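Local coordinates for uncharacterized protein (PDB 4Q34), which probably hydrolyses ester bonds as a member of the alpha/beta hydrolase family, although its natural substrate is not known, at residues 114-119 with 296-301; 198-203 with 244-249. All blocks are in the same frame, centred on the assembly; numbering follows the deposited sequence.

After the first strands of the central sheet, the chain reaches helix 109-115, whose C-terminal end enters contact 1. It then builds the strands 170-175, 192-198 and 242-246 before the loop ahead of helix 306-319 returns to complete that contact. Contact 2, between the ends of strands 192-198 and 242-246, closes a shorter loop nested within the longer one. Their centres lie about 10 Å apart and they meet at Glu199, whose OE1 is 2.8 Å from Arg117 NH1 in a salt bridge and 2.8 Å from His298 ND1 in a probable hydrogen bond. The 114-119 turn and the 296-301 loop are thereby tied to the C-terminal ends of the central parallel strands.

Contact 1 of 2, residues 114-119 with 296-301; sequences NRFRVG and NTHFPM
A buried aromatic cluster, backed by one backbone hydrogen bond, joins Phe116, just beyond helix 109-115, to His298 and Phe299 in the loop after strand 283-287. Phe299 directs its ring edge at the face of Phe116 in a T-shaped stack, with planes at 80° and centroids 4.8 Å apart; CE1 makes the closest approach and sits over the middle of the Phe116 ring. The imidazole lies nearly parallel to that same ring but slid aside, so overlap is slight and His298 CD2 meets Phe116 CD1 at 3.4 Å. At the backbone, His298 N donates an almost straight bond to Phe116 O, 2.9 Å long, from a position tilted out of the carbonyl plane. Arg117 ends the helix in a Schellman motif with positive phi; its guanidinium is salt-bridged to Glu199, which also bonds His298 ND1, and has His298 N more loosely over one face. Thr297 OG1, set between its backbone N and carbonyl carbon (chi1 72°), accepts from Phe299 N in an ST turn and also pairs with Asp303. This leaves the methyl CG2 packed against Arg117 O at 3.8 Å. Around the cluster, Arg117 leans on Leu259 and Trp262 of helix 257-277, Asn296 and Pro300 rest on Val309 of helix 306-319, and His298 O accepts from His175 at the end of strand 170-175.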
# COMPACT_ATOMS: atom_id res chain seq x y z
N ASN A 114 5.52 23.00 8.41
CA ASN A 114 6.70 23.87 8.29
C ASN A 114 7.90 23.19 7.65
O ASN A 114 8.52 23.74 6.76
CB ASN A 114 7.12 24.36 9.67
CG ASN A 114 6.16 25.35 10.25
OD1 ASN A 114 4.99 25.39 9.90
ND2 ASN A 114 6.65 26.16 11.17
N ARG A 115 8.21 21.97 8.10
CA ARG A 115 9.34 21.19 7.61
C ARG A 115 9.26 20.97 6.10
O ARG A 115 10.28 20.91 5.41
CB ARG A 115 9.34 19.83 8.31
CG ARG A 115 10.36 18.84 7.80
CD ARG A 115 11.77 19.41 7.93
NE ARG A 115 12.80 18.39 7.74
CZ ARG A 115 14.10 18.61 7.95
NH1 ARG A 115 14.51 19.81 8.33
NH2 ARG A 115 14.97 17.63 7.79
N PHE A 116 8.04 20.82 5.60
CA PHE A 116 7.77 20.61 4.17
C PHE A 116 7.67 21.90 3.36
O PHE A 116 7.48 21.87 2.14
CB PHE A 116 6.52 19.75 3.99
CG PHE A 116 6.67 18.32 4.48
CD1 PHE A 116 7.94 17.74 4.63
CD2 PHE A 116 5.55 17.56 4.78
CE1 PHE A 116 8.08 16.42 5.03
CE2 PHE A 116 5.70 16.24 5.19
CZ PHE A 116 6.96 15.67 5.29
N ARG A 117 7.76 23.02 4.07
CA ARG A 117 7.78 24.35 3.50
C ARG A 117 6.48 24.65 2.75
O ARG A 117 6.48 25.30 1.71
CB ARG A 117 9.02 24.55 2.66
CG ARG A 117 10.33 24.29 3.41
CD ARG A 117 11.58 24.95 2.79
NE ARG A 117 11.55 24.84 1.33
CZ ARG A 117 11.83 23.74 0.65
NH1 ARG A 117 12.21 22.64 1.28
NH2 ARG A 117 11.65 23.71 -0.65
N VAL A 118 5.37 24.24 3.32
CA VAL A 118 4.06 24.69 2.83
C VAL A 118 3.84 26.11 3.34
O VAL A 118 3.22 26.92 2.68
CB VAL A 118 2.92 23.78 3.31
CG1 VAL A 118 1.57 24.23 2.77
CG2 VAL A 118 3.18 22.34 2.86
N GLY A 119 4.42 26.41 4.50
CA GLY A 119 4.24 27.72 5.13
C GLY A 119 4.78 27.69 6.54
O GLY A 119 5.41 26.74 6.96
N ASN A 296 7.52 26.10 -5.17
CA ASN A 296 7.56 24.70 -4.79
C ASN A 296 7.91 24.47 -3.34
O ASN A 296 8.69 25.20 -2.74
CB ASN A 296 8.48 23.89 -5.73
CG ASN A 296 7.89 23.71 -7.10
OD1 ASN A 296 8.24 24.42 -8.07
ND2 ASN A 296 6.92 22.80 -7.18
N THR A 297 7.28 23.42 -2.81
CA THR A 297 7.44 22.91 -1.48
C THR A 297 8.50 21.78 -1.53
O THR A 297 9.18 21.58 -2.52
CB THR A 297 6.09 22.36 -0.94
OG1 THR A 297 5.77 21.11 -1.62
CG2 THR A 297 4.97 23.38 -1.14
N HIS A 298 8.67 21.11 -0.42
CA HIS A 298 9.52 19.93 -0.32
C HIS A 298 9.01 18.79 -1.17
O HIS A 298 9.78 17.92 -1.40
CB HIS A 298 9.59 19.52 1.13
CG HIS A 298 10.35 18.26 1.39
ND1 HIS A 298 11.69 18.13 1.10
CD2 HIS A 298 9.98 17.13 2.02
CE1 HIS A 298 12.09 16.92 1.47
NE2 HIS A 298 11.07 16.30 2.02
N PHE A 299 7.75 18.83 -1.62
CA PHE A 299 7.20 17.79 -2.54
C PHE A 299 6.88 18.34 -3.95
O PHE A 299 5.71 18.44 -4.31
CB PHE A 299 5.91 17.19 -2.02
CG PHE A 299 6.04 16.35 -0.80
CD1 PHE A 299 6.30 16.92 0.42
CD2 PHE A 299 5.80 15.00 -0.83
CE1 PHE A 299 6.41 16.16 1.55
CE2 PHE A 299 5.88 14.23 0.31
CZ PHE A 299 6.21 14.82 1.51
N PRO A 300 7.91 18.68 -4.72
CA PRO A 300 7.61 19.27 -6.03
C PRO A 300 6.85 18.37 -6.97
O PRO A 300 6.09 18.85 -7.82
CB PRO A 300 9.01 19.56 -6.61
CG PRO A 300 9.89 19.68 -5.42
CD PRO A 300 9.35 18.71 -4.44
N MSE A 301 7.00 17.06 -6.79
CA MSE A 301 6.28 16.08 -7.60
C MSE A 301 4.80 16.09 -7.40
O MSE A 301 4.10 15.56 -8.25
CB MSE A 301 6.86 14.63 -7.40
CG MSE A 301 6.49 13.96 -6.06
SE MSE A 301 7.22 14.71 -4.43
CE MSE A 301 9.06 14.42 -4.83

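Contact 2 of 2, residues 198-203 with 244-249; sequences YEPGGA and IYYGDN
Tyr198 and Tyr245 form a parallel beta bridge at the C-terminal ends of neighbouring sheet strands, and their side chains run side by side in the same direction. The rings are close to parallel (18°) but offset, with centroids 5.0 Å apart, so CD2 of Tyr245 lies over the face of Tyr198, 3.4 Å from its CE1. On the next residue the strand pairing continues through Glu199 N, which gives a 2.7 Å bond to Tyr245 O nearly along the C=O axis. The chain then turns away from the sheet. At this bend Glu199 CA presses onto the face of Tyr246 as a CH-pi contact, 4.0 Å from the ring centroid, while its side chain continues past CD1 of that ring. The bend at chi2 (-136°) helps carry the carboxylate to Gly247, where OE2 takes the backbone N-H on its anti lone pair at 2.7 Å and no side chain stands in the way. Pro200 is the second bump: its CG and CD fit between the Ile244 CG2 methyl and the phenol end of Tyr246. The same phenol donates from OH to Pro200 O at 2.8 Å, fixing the proline's backbone beside the ring. Helix 257-277 packs against Tyr246 through Arg265, Leu266 and Met269. Glu199, just after strand 192-198 and bonded to His298 near Ser176, is consistent with the acid of a Ser-His-Glu catalytic triad, as in the esterase 713-like members of the alpha/beta hydrolase fold.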
# COMPACT_ATOMS: atom_id res chain seq x y z
N TYR A 198 14.67 14.39 -5.57
CA TYR A 198 13.96 15.58 -5.14
C TYR A 198 14.29 15.86 -3.67
O TYR A 198 14.06 14.99 -2.80
CB TYR A 198 12.43 15.46 -5.31
CG TYR A 198 12.07 15.45 -6.76
CD1 TYR A 198 11.87 16.64 -7.46
CD2 TYR A 198 12.05 14.28 -7.45
CE1 TYR A 198 11.64 16.64 -8.82
CE2 TYR A 198 11.81 14.24 -8.80
CZ TYR A 198 11.59 15.43 -9.50
OH TYR A 198 11.38 15.43 -10.86
N GLU A 199 14.89 17.01 -3.42
CA GLU A 199 15.21 17.45 -2.06
C GLU A 199 15.80 16.35 -1.17
O GLU A 199 15.28 16.06 -0.10
CB GLU A 199 13.99 18.06 -1.36
CG GLU A 199 13.45 19.26 -2.14
CD GLU A 199 13.10 20.47 -1.30
OE1 GLU A 199 12.92 20.33 -0.07
OE2 GLU A 199 12.95 21.58 -1.89
N PRO A 200 16.92 15.75 -1.61
CA PRO A 200 17.58 14.77 -0.77
C PRO A 200 18.03 15.35 0.57
O PRO A 200 18.32 16.52 0.70
CB PRO A 200 18.79 14.31 -1.61
CG PRO A 200 19.02 15.42 -2.56
CD PRO A 200 17.65 15.98 -2.85
N GLY A 201 18.13 14.49 1.56
CA GLY A 201 18.63 14.91 2.86
C GLY A 201 19.24 13.71 3.55
O GLY A 201 18.59 12.67 3.64
N GLY A 202 20.46 13.86 4.03
CA GLY A 202 21.12 12.88 4.85
C GLY A 202 22.25 12.15 4.14
O GLY A 202 22.16 11.86 2.93
N ALA A 203 23.29 11.88 4.91
CA ALA A 203 24.39 10.97 4.57
C ALA A 203 24.94 11.20 3.16
O ALA A 203 25.00 10.28 2.30
CB ALA A 203 23.96 9.54 4.78
N ILE A 244 19.59 16.62 -9.11
CA ILE A 244 19.04 16.92 -7.80
C ILE A 244 18.21 18.19 -7.93
O ILE A 244 18.70 19.16 -8.51
CB ILE A 244 20.19 17.12 -6.81
CG1 ILE A 244 20.89 15.77 -6.55
CG2 ILE A 244 19.67 17.65 -5.47
CD1 ILE A 244 22.29 15.93 -6.01
N TYR A 245 16.96 18.16 -7.43
CA TYR A 245 16.05 19.32 -7.48
C TYR A 245 15.71 19.82 -6.08
O TYR A 245 15.42 19.03 -5.18
CB TYR A 245 14.74 18.99 -8.20
CG TYR A 245 14.89 18.50 -9.61
CD1 TYR A 245 15.04 19.38 -10.67
CD2 TYR A 245 14.87 17.13 -9.89
CE1 TYR A 245 15.19 18.93 -11.98
CE2 TYR A 245 14.99 16.68 -11.20
CZ TYR A 245 15.17 17.58 -12.23
OH TYR A 245 15.28 17.10 -13.53
N TYR A 246 15.76 21.14 -5.89
CA TYR A 246 15.25 21.79 -4.69
C TYR A 246 14.23 22.84 -5.06
O TYR A 246 14.40 23.59 -6.03
CB TYR A 246 16.38 22.43 -3.81
CG TYR A 246 17.18 21.42 -3.04
CD1 TYR A 246 16.77 21.00 -1.79
CD2 TYR A 246 18.31 20.84 -3.58
CE1 TYR A 246 17.48 20.01 -1.10
CE2 TYR A 246 19.02 19.85 -2.90
CZ TYR A 246 18.60 19.44 -1.68
OH TYR A 246 19.31 18.46 -1.01
N GLY A 247 13.19 22.93 -4.24
CA GLY A 247 12.16 23.95 -4.43
C GLY A 247 12.47 25.31 -3.81
O GLY A 247 13.63 25.71 -3.67
N ASP A 248 11.39 25.98 -3.40
CA ASP A 248 11.42 27.42 -3.08
C ASP A 248 11.21 27.64 -1.60
O ASP A 248 11.08 26.70 -0.82
CB ASP A 248 10.30 28.07 -3.90
CG ASP A 248 10.56 29.52 -4.24
OD1 ASP A 248 11.49 30.12 -3.65
OD2 ASP A 248 9.81 30.04 -5.10
N ASN A 249 11.15 28.91 -1.18
CA ASN A 249 11.01 29.27 0.24
C ASN A 249 12.10 28.64 1.12
O ASN A 249 11.88 28.36 2.28
CB ASN A 249 9.60 28.97 0.75
CG ASN A 249 8.55 29.72 -0.05
OD1 ASN A 249 7.76 29.14 -0.82
ND2 ASN A 249 8.60 31.03 0.05